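Local coordinates for protein endoglycosidase (Bacteroides thetaiotaomicron, PDB 6Q64) that probably hydrolyses glycosidic bonds in complex N-glycans, as a family 18 glycoside hydrolase from a gut bacterium, at residues T296-V301 with G310-D315; Q254-S259 with I281-F286; G75-W80 with Y333-D338. The protein carries 1 engineered substitution. All coordinates share one frame; numbering follows the deposited sequence.

Contact 1: T296-V301 with G310-D315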
loop_
_atom_site.group_PDB
_atom_site.type_symbol
_atom_site.label_atom_id
_atom_site.label_comp_id
_atom_site.label_asym_id
_atom_site.label_seq_id
_atom_site.Cartn_x
_atom_site.Cartn_y
_atom_site.Cartn_z
ATOM N N THR A 296 -1.141 -22.191 -7.001
ATOM C CA THR A 296 -2.147 -23.149 -7.513
ATOM C C THR A 296 -2.382 -24.265 -6.498
ATOM O O THR A 296 -3.398 -24.979 -6.649
ATOM C CB THR A 296 -1.651 -23.682 -8.853
ATOM O OG1 THR A 296 -0.427 -24.326 -8.524
ATOM C CG2 THR A 296 -1.414 -22.581 -9.859
ATOM N N TYR A 297 -1.460 -24.379 -5.534
ATOM C CA TYR A 297 -1.362 -25.450 -4.508
ATOM C C TYR A 297 -1.628 -24.893 -3.106
ATOM O O TYR A 297 -1.033 -25.367 -2.155
ATOM C CB TYR A 297 0.036 -26.065 -4.534
ATOM C CG TYR A 297 1.167 -25.098 -4.293
ATOM C CD1 TYR A 297 1.636 -24.283 -5.308
ATOM C CD2 TYR A 297 1.799 -25.016 -3.066
ATOM C CE1 TYR A 297 2.689 -23.404 -5.111
ATOM C CE2 TYR A 297 2.853 -24.143 -2.851
ATOM C CZ TYR A 297 3.302 -23.326 -3.876
ATOM O OH TYR A 297 4.342 -22.460 -3.682
ATOM N N TYR A 298 -2.492 -23.896 -2.977
ATOM C CA TYR A 298 -2.918 -23.340 -1.670
ATOM C C TYR A 298 -4.020 -24.223 -1.101
ATOM O O TYR A 298 -4.755 -24.861 -1.902
ATOM C CB TYR A 298 -3.459 -21.920 -1.795
ATOM C CG TYR A 298 -3.661 -21.153 -0.512
ATOM C CD1 TYR A 298 -2.604 -20.485 0.094
ATOM C CD2 TYR A 298 -4.919 -21.032 0.064
ATOM C CE1 TYR A 298 -2.787 -19.741 1.253
ATOM C CE2 TYR A 298 -5.121 -20.290 1.217
ATOM C CZ TYR A 298 -4.047 -19.644 1.817
ATOM O OH TYR A 298 -4.214 -18.870 2.927
ATOM N N THR A 299 -4.068 -24.269 0.237
ATOM C CA THR A 299 -5.133 -24.910 1.050
ATOM C C THR A 299 -5.730 -23.867 1.986
ATOM O O THR A 299 -4.969 -23.313 2.795
ATOM C CB THR A 299 -4.621 -26.102 1.854
ATOM O OG1 THR A 299 -3.617 -26.717 1.034
ATOM C CG2 THR A 299 -5.763 -27.015 2.253
ATOM N N SER A 300 -7.025 -23.593 1.812
ATOM C CA SER A 300 -7.820 -22.645 2.628
ATOM C C SER A 300 -8.454 -23.415 3.772
ATOM O O SER A 300 -8.751 -24.595 3.608
ATOM C CB SER A 300 -8.896 -21.937 1.827
ATOM O OG SER A 300 -9.661 -21.059 2.645
ATOM N N VAL A 301 -8.749 -22.681 4.829
ATOM C CA VAL A 301 -9.473 -23.148 6.047
ATOM C C VAL A 301 -10.975 -23.189 5.720
ATOM O O VAL A 301 -11.797 -23.575 6.563
ATOM C CB VAL A 301 -9.090 -22.199 7.204
ATOM C CG1 VAL A 301 -9.953 -20.948 7.209
ATOM C CG2 VAL A 301 -9.085 -22.906 8.535
ATOM N N GLY A 310 -7.806 -19.850 -7.597
ATOM C CA GLY A 310 -7.604 -18.525 -6.956
ATOM C C GLY A 310 -7.855 -18.517 -5.435
ATOM O O GLY A 310 -8.152 -17.410 -4.849
ATOM N N ASN A 311 -7.727 -19.681 -4.784
ATOM C CA ASN A 311 -8.161 -19.871 -3.377
ATOM C C ASN A 311 -7.206 -19.116 -2.424
ATOM O O ASN A 311 -7.706 -18.667 -1.413
ATOM C CB ASN A 311 -8.440 -21.345 -3.061
ATOM C CG ASN A 311 -7.203 -22.193 -3.069
ATOM O OD1 ASN A 311 -6.199 -21.792 -3.645
ATOM N ND2 ASN A 311 -7.260 -23.341 -2.406
ATOM N N GLN A 312 -5.943 -18.865 -2.780
ATOM C CA GLN A 312 -5.014 -17.966 -2.029
ATOM C C GLN A 312 -5.696 -16.612 -1.875
ATOM O O GLN A 312 -6.065 -16.269 -0.753
ATOM C CB GLN A 312 -3.625 -17.830 -2.669
ATOM C CG GLN A 312 -2.626 -16.981 -1.886
ATOM C CD GLN A 312 -1.170 -17.118 -2.299
ATOM O OE1 GLN A 312 -0.690 -16.677 -3.353
ATOM N NE2 GLN A 312 -0.396 -17.704 -1.414
ATOM N N ILE A 313 -5.913 -15.855 -2.940
ATOM C CA ILE A 313 -6.434 -14.457 -2.801
ATOM C C ILE A 313 -7.838 -14.458 -2.168
ATOM O O ILE A 313 -8.249 -13.441 -1.570
ATOM C CB ILE A 313 -6.416 -13.696 -4.136
ATOM C CG1 ILE A 313 -6.649 -12.198 -3.903
ATOM C CG2 ILE A 313 -7.416 -14.303 -5.107
ATOM C CD1 ILE A 313 -6.133 -11.296 -5.002
ATOM N N LEU A 314 -8.597 -15.532 -2.276
ATOM C CA LEU A 314 -9.996 -15.451 -1.793
ATOM C C LEU A 314 -9.986 -15.763 -0.308
ATOM O O LEU A 314 -10.814 -15.170 0.410
ATOM C CB LEU A 314 -10.895 -16.417 -2.571
ATOM C CG LEU A 314 -10.962 -16.186 -4.080
ATOM C CD1 LEU A 314 -11.815 -17.247 -4.738
ATOM C CD2 LEU A 314 -11.503 -14.810 -4.387
ATOM N N ASP A 315 -9.095 -16.678 0.103
ATOM C CA ASP A 315 -8.878 -16.994 1.527
ATOM C C ASP A 315 -8.464 -15.704 2.215
ATOM O O ASP A 315 -9.063 -15.355 3.256
ATOM C CB ASP A 315 -7.819 -18.072 1.726
ATOM C CG ASP A 315 -7.751 -18.570 3.160
ATOM O OD1 ASP A 315 -8.842 -18.870 3.743
ATOM O OD2 ASP A 315 -6.613 -18.610 3.688
#
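Y298 reaches from the 296-301 loop onto the first turns of helix 311-317, and its side chain meets a helix residue at every level. Y298 CB lies 3.3 Å from N311 OD1. With CG anti to the backbone N (chi1 -168°), the ring is laid over Q312: CA of Q312 stands 3.8 Å from the ring centroid and 15° off the normal, a CH-pi contact over one face. CD1 and CE1 pass the side chain of Q312, whose NE2 is bonded to the backbone O of Y256. CE2 and CZ come up to D315, and OH ends the path by donating to OD2 of D315 at 2.5 Å, on the anti side and near the carboxylate plane. S300 OG donates to the other oxygen, OD1 of D315, at 2.6 Å, but from well above that plane. N311 ND2 bonds the backbone O of Y298 at 3.0 Å, straight at the hydrogen (167°), though ND2 stands above the carbonyl plane; the same ND2 also bonds N306 OD1. T261 OG1 is a further partner of D315 OD2. Three hydroxyls thus grip one buried carboxylate, an arrangement likely to stabilise its negative charge and to fix its rotation.

Contact 2: Q254-S259 with I281-F286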
loop_
_atom_site.group_PDB
_atom_site.type_symbol
_atom_site.label_atom_id
_atom_site.label_comp_id
_atom_site.label_asym_id
_atom_site.label_seq_id
_atom_site.Cartn_x
_atom_site.Cartn_y
_atom_site.Cartn_z
ATOM N N GLN A 254 3.920 -9.252 2.455
ATOM C CA GLN A 254 4.117 -10.086 1.269
ATOM C C GLN A 254 3.831 -11.532 1.655
ATOM O O GLN A 254 4.781 -12.253 1.864
ATOM C CB GLN A 254 5.556 -9.923 0.790
ATOM C CG GLN A 254 5.795 -8.653 0.006
ATOM C CD GLN A 254 6.261 -7.483 0.828
ATOM O OE1 GLN A 254 7.443 -7.333 1.123
ATOM N NE2 GLN A 254 5.341 -6.588 1.120
ATOM N N ALA A 255 2.573 -11.961 1.637
ATOM C CA ALA A 255 2.179 -13.377 1.873
ATOM C C ALA A 255 2.189 -14.166 0.559
ATOM O O ALA A 255 1.226 -14.922 0.296
ATOM C CB ALA A 255 0.811 -13.444 2.521
ATOM N N TYR A 256 3.253 -14.034 -0.224
ATOM C CA TYR A 256 3.314 -14.595 -1.599
ATOM C C TYR A 256 3.285 -16.143 -1.549
ATOM O O TYR A 256 2.379 -16.746 -2.180
ATOM C CB TYR A 256 4.542 -14.060 -2.343
ATOM C CG TYR A 256 4.715 -12.558 -2.480
ATOM C CD1 TYR A 256 3.669 -11.648 -2.423
ATOM C CD2 TYR A 256 5.974 -12.056 -2.763
ATOM C CE1 TYR A 256 3.884 -10.286 -2.622
ATOM C CE2 TYR A 256 6.208 -10.702 -2.958
ATOM C CZ TYR A 256 5.158 -9.806 -2.906
ATOM O OH TYR A 256 5.470 -8.475 -3.085
ATOM N N TRP A 257 4.211 -16.795 -0.825
ATOM C CA TRP A 257 4.460 -18.259 -0.977
ATOM C C TRP A 257 3.882 -19.074 0.187
ATOM O O TRP A 257 4.150 -20.286 0.251
ATOM C CB TRP A 257 5.955 -18.542 -1.169
ATOM C CG TRP A 257 6.608 -17.494 -2.008
ATOM C CD1 TRP A 257 7.616 -16.638 -1.666
ATOM C CD2 TRP A 257 6.208 -17.135 -3.336
ATOM N NE1 TRP A 257 7.883 -15.774 -2.693
ATOM C CE2 TRP A 257 7.044 -16.067 -3.741
ATOM C CE3 TRP A 257 5.241 -17.632 -4.217
ATOM C CZ2 TRP A 257 6.948 -15.500 -5.009
ATOM C CZ3 TRP A 257 5.125 -17.043 -5.450
ATOM C CH2 TRP A 257 5.976 -16.006 -5.840
ATOM N N GLU A 258 3.062 -18.467 1.031
ATOM C CA GLU A 258 2.344 -19.187 2.096
ATOM C C GLU A 258 1.340 -20.152 1.481
ATOM O O GLU A 258 0.521 -19.706 0.738
ATOM C CB GLU A 258 1.661 -18.184 3.022
ATOM C CG GLU A 258 2.565 -17.673 4.135
ATOM C CD GLU A 258 3.635 -16.672 3.740
ATOM O OE1 GLU A 258 4.581 -16.531 4.518
ATOM O OE2 GLU A 258 3.518 -16.024 2.669
ATOM N N SER A 259 1.325 -21.418 1.863
ATOM C CA SER A 259 0.501 -22.446 1.188
ATOM C C SER A 259 -0.717 -22.871 2.015
ATOM O O SER A 259 -1.386 -23.840 1.564
ATOM C CB SER A 259 1.381 -23.616 0.786
ATOM O OG SER A 259 1.341 -24.701 1.704
ATOM N N ILE A 281 -2.689 -5.746 6.053
ATOM C CA ILE A 281 -3.012 -6.040 4.632
ATOM C C ILE A 281 -2.130 -7.210 4.206
ATOM O O ILE A 281 -0.917 -7.146 4.456
ATOM C CB ILE A 281 -2.838 -4.780 3.759
ATOM C CG1 ILE A 281 -4.056 -3.866 3.882
ATOM C CG2 ILE A 281 -2.625 -5.145 2.313
ATOM C CD1 ILE A 281 -3.760 -2.421 3.623
ATOM N N ILE A 282 -2.720 -8.245 3.613
ATOM C CA ILE A 282 -1.932 -9.389 3.088
ATOM C C ILE A 282 -2.050 -9.380 1.567
ATOM O O ILE A 282 -3.134 -9.089 1.039
ATOM C CB ILE A 282 -2.370 -10.711 3.716
ATOM C CG1 ILE A 282 -3.877 -10.762 3.992
ATOM C CG2 ILE A 282 -1.568 -10.919 4.980
ATOM C CD1 ILE A 282 -4.386 -12.142 4.403
ATOM N N THR A 283 -0.929 -9.639 0.909
ATOM C CA THR A 283 -0.752 -9.429 -0.534
ATOM C C THR A 283 -0.229 -10.706 -1.163
ATOM O O THR A 283 0.532 -11.491 -0.532
ATOM C CB THR A 283 0.182 -8.257 -0.839
ATOM O OG1 THR A 283 1.529 -8.605 -0.488
ATOM C CG2 THR A 283 -0.279 -6.999 -0.136
ATOM N N VAL A 284 -0.625 -10.858 -2.408
ATOM C CA VAL A 284 -0.262 -12.025 -3.228
ATOM C C VAL A 284 0.565 -11.555 -4.444
ATOM O O VAL A 284 0.660 -10.312 -4.685
ATOM C CB VAL A 284 -1.564 -12.774 -3.525
ATOM C CG1 VAL A 284 -2.413 -12.028 -4.533
ATOM C CG2 VAL A 284 -1.262 -14.188 -3.970
ATOM N N GLU A 285 1.251 -12.490 -5.112
ATOM C CA GLU A 285 2.340 -12.161 -6.076
ATOM C C GLU A 285 1.819 -12.383 -7.498
ATOM O O GLU A 285 1.631 -13.549 -7.906
ATOM C CB GLU A 285 3.612 -12.904 -5.656
ATOM C CG GLU A 285 4.615 -13.243 -6.736
ATOM C CD GLU A 285 4.922 -12.238 -7.824
ATOM O OE1 GLU A 285 5.965 -11.530 -7.717
ATOM O OE2 GLU A 285 4.152 -12.231 -8.809
ATOM N N PHE A 286 1.583 -11.276 -8.199
ATOM C CA PHE A 286 0.744 -11.224 -9.423
ATOM C C PHE A 286 1.609 -11.090 -10.685
ATOM O O PHE A 286 1.110 -11.455 -11.758
ATOM C CB PHE A 286 -0.330 -10.148 -9.253
ATOM C CG PHE A 286 -1.711 -10.704 -9.031
ATOM C CD1 PHE A 286 -1.884 -11.938 -8.436
ATOM C CD2 PHE A 286 -2.829 -10.004 -9.447
ATOM C CE1 PHE A 286 -3.145 -12.467 -8.263
ATOM C CE2 PHE A 286 -4.095 -10.533 -9.259
ATOM C CZ PHE A 286 -4.250 -11.764 -8.668
#
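The C-terminal ends of two adjacent strands of the parallel TIM barrel form this contact, where the chain leaves strand 251-254 and turns alongside strand 280-285. A single parallel bridge, Q254 with T283, has its CA atoms 5.2 Å apart; beyond it A255 centres an inverse gamma turn, which carries Y256 over the end of the neighbouring strand. The Y256 ring is sandwiched. Q254 CB sits over the centre of one face, while E285 CB covers the opposite face as a CH-pi contact, 3.7 Å from the centroid and 25° off the normal. Y256 CE1 also approaches T283 OG1 at 3.6 Å, a hydroxyl bonded to the backbone O of Y253. E285 CG, anti to its backbone N (chi1 153°), is directed to the six-membered end of W257, 3.2 Å from CH2, and the carboxylate and indole planes are nearly parallel, 9° apart. E285 OE2 bonds the backbone N of Q288, capping helix 286-289. Substituting alanine for Y256 would probably open a gap between Q254 and E285, leaving the CB of each without the ring face it packs on. On the flanks, V284 packs on I313 of helix 311-317, I282 on V264 and I268 of helix 261-268, and T283 touches F74 and W76 of strand 72-76.

Contact 3: G75-W80 with Y333-D338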
loop_
_atom_site.group_PDB
_atom_site.type_symbol
_atom_site.label_atom_id
_atom_site.label_comp_id
_atom_site.label_asym_id
_atom_site.label_seq_id
_atom_site.Cartn_x
_atom_site.Cartn_y
_atom_site.Cartn_z
ATOM N N GLY A 75 -2.815 -2.364 -3.859
ATOM C CA GLY A 75 -1.799 -3.084 -4.645
ATOM C C GLY A 75 -0.603 -2.196 -4.928
ATOM O O GLY A 75 -0.667 -0.941 -4.744
ATOM N N TRP A 76 0.406 -2.837 -5.533
ATOM C CA TRP A 76 1.576 -2.161 -6.127
ATOM C C TRP A 76 1.322 -2.006 -7.620
ATOM O O TRP A 76 1.487 -3.007 -8.341
ATOM C CB TRP A 76 2.847 -2.954 -5.802
ATOM C CG TRP A 76 3.246 -2.772 -4.372
ATOM C CD1 TRP A 76 3.764 -1.645 -3.808
ATOM C CD2 TRP A 76 3.074 -3.721 -3.308
ATOM N NE1 TRP A 76 3.938 -1.832 -2.465
ATOM C CE2 TRP A 76 3.531 -3.097 -2.131
ATOM C CE3 TRP A 76 2.609 -5.038 -3.244
ATOM C CZ2 TRP A 76 3.542 -3.754 -0.904
ATOM C CZ3 TRP A 76 2.606 -5.685 -2.031
ATOM C CH2 TRP A 76 3.064 -5.046 -0.880
ATOM N N PHE A 77 0.961 -0.787 -8.029
ATOM C CA PHE A 77 0.623 -0.369 -9.419
ATOM C C PHE A 77 1.871 0.052 -10.202
ATOM O O PHE A 77 2.451 1.155 -9.961
ATOM C CB PHE A 77 -0.367 0.793 -9.356
ATOM C CG PHE A 77 -1.050 1.125 -10.658
ATOM C CD1 PHE A 77 -1.640 0.137 -11.428
ATOM C CD2 PHE A 77 -1.143 2.432 -11.100
ATOM C CE1 PHE A 77 -2.290 0.452 -12.607
ATOM C CE2 PHE A 77 -1.800 2.742 -12.278
ATOM C CZ PHE A 77 -2.357 1.751 -13.032
ATOM N N GLY A 78 2.273 -0.791 -11.152
ATOM C CA GLY A 78 3.384 -0.505 -12.086
ATOM C C GLY A 78 2.892 0.005 -13.434
ATOM O O GLY A 78 1.737 -0.291 -13.772
ATOM N N ASN A 79 3.757 0.729 -14.165
ATOM C CA ASN A 79 3.551 1.287 -15.534
ATOM C C ASN A 79 2.435 2.327 -15.469
ATOM O O ASN A 79 1.516 2.280 -16.318
ATOM C CB ASN A 79 3.200 0.229 -16.596
ATOM C CG ASN A 79 4.114 -0.985 -16.620
ATOM O OD1 ASN A 79 3.872 -1.997 -15.939
ATOM N ND2 ASN A 79 5.150 -0.905 -17.442
ATOM N N TRP A 80 2.476 3.208 -14.475
ATOM C CA TRP A 80 1.426 4.244 -14.320
ATOM C C TRP A 80 1.736 5.448 -15.220
ATOM O O TRP A 80 2.650 6.218 -14.866
ATOM C CB TRP A 80 1.282 4.661 -12.864
ATOM C CG TRP A 80 0.381 5.845 -12.739
ATOM C CD1 TRP A 80 -0.831 6.015 -13.343
ATOM C CD2 TRP A 80 0.637 7.061 -12.016
ATOM N NE1 TRP A 80 -1.365 7.228 -13.016
ATOM C CE2 TRP A 80 -0.493 7.890 -12.195
ATOM C CE3 TRP A 80 1.696 7.518 -11.219
ATOM C CZ2 TRP A 80 -0.597 9.145 -11.599
ATOM C CZ3 TRP A 80 1.590 8.754 -10.621
ATOM C CH2 TRP A 80 0.457 9.554 -10.812
ATOM N N TYR A 333 0.769 -7.670 -5.882
ATOM C CA TYR A 333 2.051 -7.119 -6.391
ATOM C C TYR A 333 1.973 -7.147 -7.914
ATOM O O TYR A 333 1.710 -8.233 -8.469
ATOM C CB TYR A 333 3.217 -7.930 -5.826
ATOM C CG TYR A 333 4.578 -7.559 -6.341
ATOM C CD1 TYR A 333 5.154 -6.336 -6.046
ATOM C CD2 TYR A 333 5.301 -8.452 -7.113
ATOM C CE1 TYR A 333 6.416 -6.004 -6.521
ATOM C CE2 TYR A 333 6.573 -8.154 -7.572
ATOM C CZ TYR A 333 7.131 -6.922 -7.279
ATOM O OH TYR A 333 8.376 -6.647 -7.768
ATOM N N HIS A 334 2.185 -5.987 -8.543
ATOM C CA HIS A 334 1.975 -5.765 -9.995
ATOM C C HIS A 334 0.511 -6.097 -10.270
ATOM O O HIS A 334 0.199 -7.060 -10.971
ATOM C CB HIS A 334 3.016 -6.555 -10.815
ATOM C CG HIS A 334 4.304 -5.818 -11.032
ATOM N ND1 HIS A 334 5.529 -6.333 -10.652
ATOM C CD2 HIS A 334 4.567 -4.622 -11.606
ATOM C CE1 HIS A 334 6.484 -5.479 -10.960
ATOM N NE2 HIS A 334 5.916 -4.421 -11.541
HETATM N N MSE A 335 -0.363 -5.318 -9.617
HETATM C CA MSE A 335 -1.808 -5.496 -9.673
HETATM C C MSE A 335 -2.318 -5.457 -11.114
HETATM O O MSE A 335 -3.276 -6.158 -11.435
HETATM C CB MSE A 335 -2.524 -4.430 -8.834
HETATM C CG MSE A 335 -1.891 -3.085 -8.871
HETATM SE SE MSE A 335 -2.951 -1.753 -7.915
HETATM C CE MSE A 335 -4.669 -2.469 -7.375
ATOM N N GLU A 336 -1.648 -4.663 -11.963
ATOM C CA GLU A 336 -2.063 -4.435 -13.344
ATOM C C GLU A 336 -1.942 -5.690 -14.224
ATOM O O GLU A 336 -2.597 -5.707 -15.259
ATOM C CB GLU A 336 -1.288 -3.270 -13.966
ATOM C CG GLU A 336 0.174 -3.559 -14.237
ATOM C CD GLU A 336 1.150 -3.227 -13.114
ATOM O OE1 GLU A 336 2.388 -3.111 -13.401
ATOM O OE2 GLU A 336 0.681 -3.094 -11.954
ATOM N N TYR A 337 -1.200 -6.723 -13.825
ATOM C CA TYR A 337 -1.085 -8.004 -14.580
ATOM C C TYR A 337 -2.405 -8.790 -14.517
ATOM O O TYR A 337 -2.475 -9.843 -15.164
ATOM C CB TYR A 337 0.074 -8.857 -14.055
ATOM C CG TYR A 337 1.449 -8.373 -14.454
ATOM C CD1 TYR A 337 1.821 -7.055 -14.256
ATOM C CD2 TYR A 337 2.386 -9.225 -15.026
ATOM C CE1 TYR A 337 3.086 -6.596 -14.577
ATOM C CE2 TYR A 337 3.652 -8.782 -15.377
ATOM C CZ TYR A 337 4.002 -7.462 -15.140
ATOM O OH TYR A 337 5.235 -6.975 -15.451
ATOM N N ASP A 338 -3.388 -8.296 -13.759
ATOM C CA ASP A 338 -4.741 -8.887 -13.573
ATOM C C ASP A 338 -5.675 -8.324 -14.654
ATOM O O ASP A 338 -6.793 -8.880 -14.857
ATOM C CB ASP A 338 -5.268 -8.517 -12.179
ATOM C CG ASP A 338 -6.446 -9.296 -11.610
ATOM O OD1 ASP A 338 -6.856 -10.348 -12.198
ATOM O OD2 ASP A 338 -6.923 -8.851 -10.548
#
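The side chains of W76 and Y333 cross at about a right angle where the first and last strands of the TIM barrel, 72-76 and 329-333, run side by side and close it. Their parallel bridge puts the CA atoms 5.0 Å apart, and both side chains lie on the same face of the sheet. The rim of the indole, at W76 CE3, faces CA and CB of Y333 (CB at 3.9 Å) and lies at the edge of the Y333 ring. F77 points away from 333-338 overall, but its CB touches SE of M335, a selenomethionine whose side chain it crosses nearly at right angles. SE lies 5.2 Å from the F77 centroid, 59° off the normal, an oblique Met-aromatic contact, and packs 3.7 Å from G75 CA. V101 of strand 100-102 packs against both F77 and M335. The backbone N of M335 bonds W76 O from above the carbonyl plane. E336 crosses F77 obliquely, its carboxylate 82° from the ring plane. CG of E336 stands between its backbone N and carbonyl carbon (chi1 70°), and the chain bends at chi2, which returns the carboxylate to the backbone of G78. There, G78 N donates to E336 OE2 at 2.9 Å, approaching from above the carboxylate plane.

In the fold
All three contacts belong to the family 18 TIM-barrel region, and contacts 2 and 3 share the parallel barrel sheet, whose neighbouring strands run 72-76, 329-333, 280-285, 251-254. Their centres are about 14 Å apart, joined through strand 329-333: V284 O meets Y333 N and F286 N meets Y333 O, both probable hydrogen bonds. Contact 1 lies farther out, its centre about 21 Å from the centre of the chain and about 10 Å from that of contact 2, which it touches through T299 with S259. Contacts 1 and 3 do not touch. Along the chain, contact 2 closes before contact 1 opens, and both are nested inside the long loop closed by contact 3, so in sequence the pairing of first and last barrel strands spans the other two.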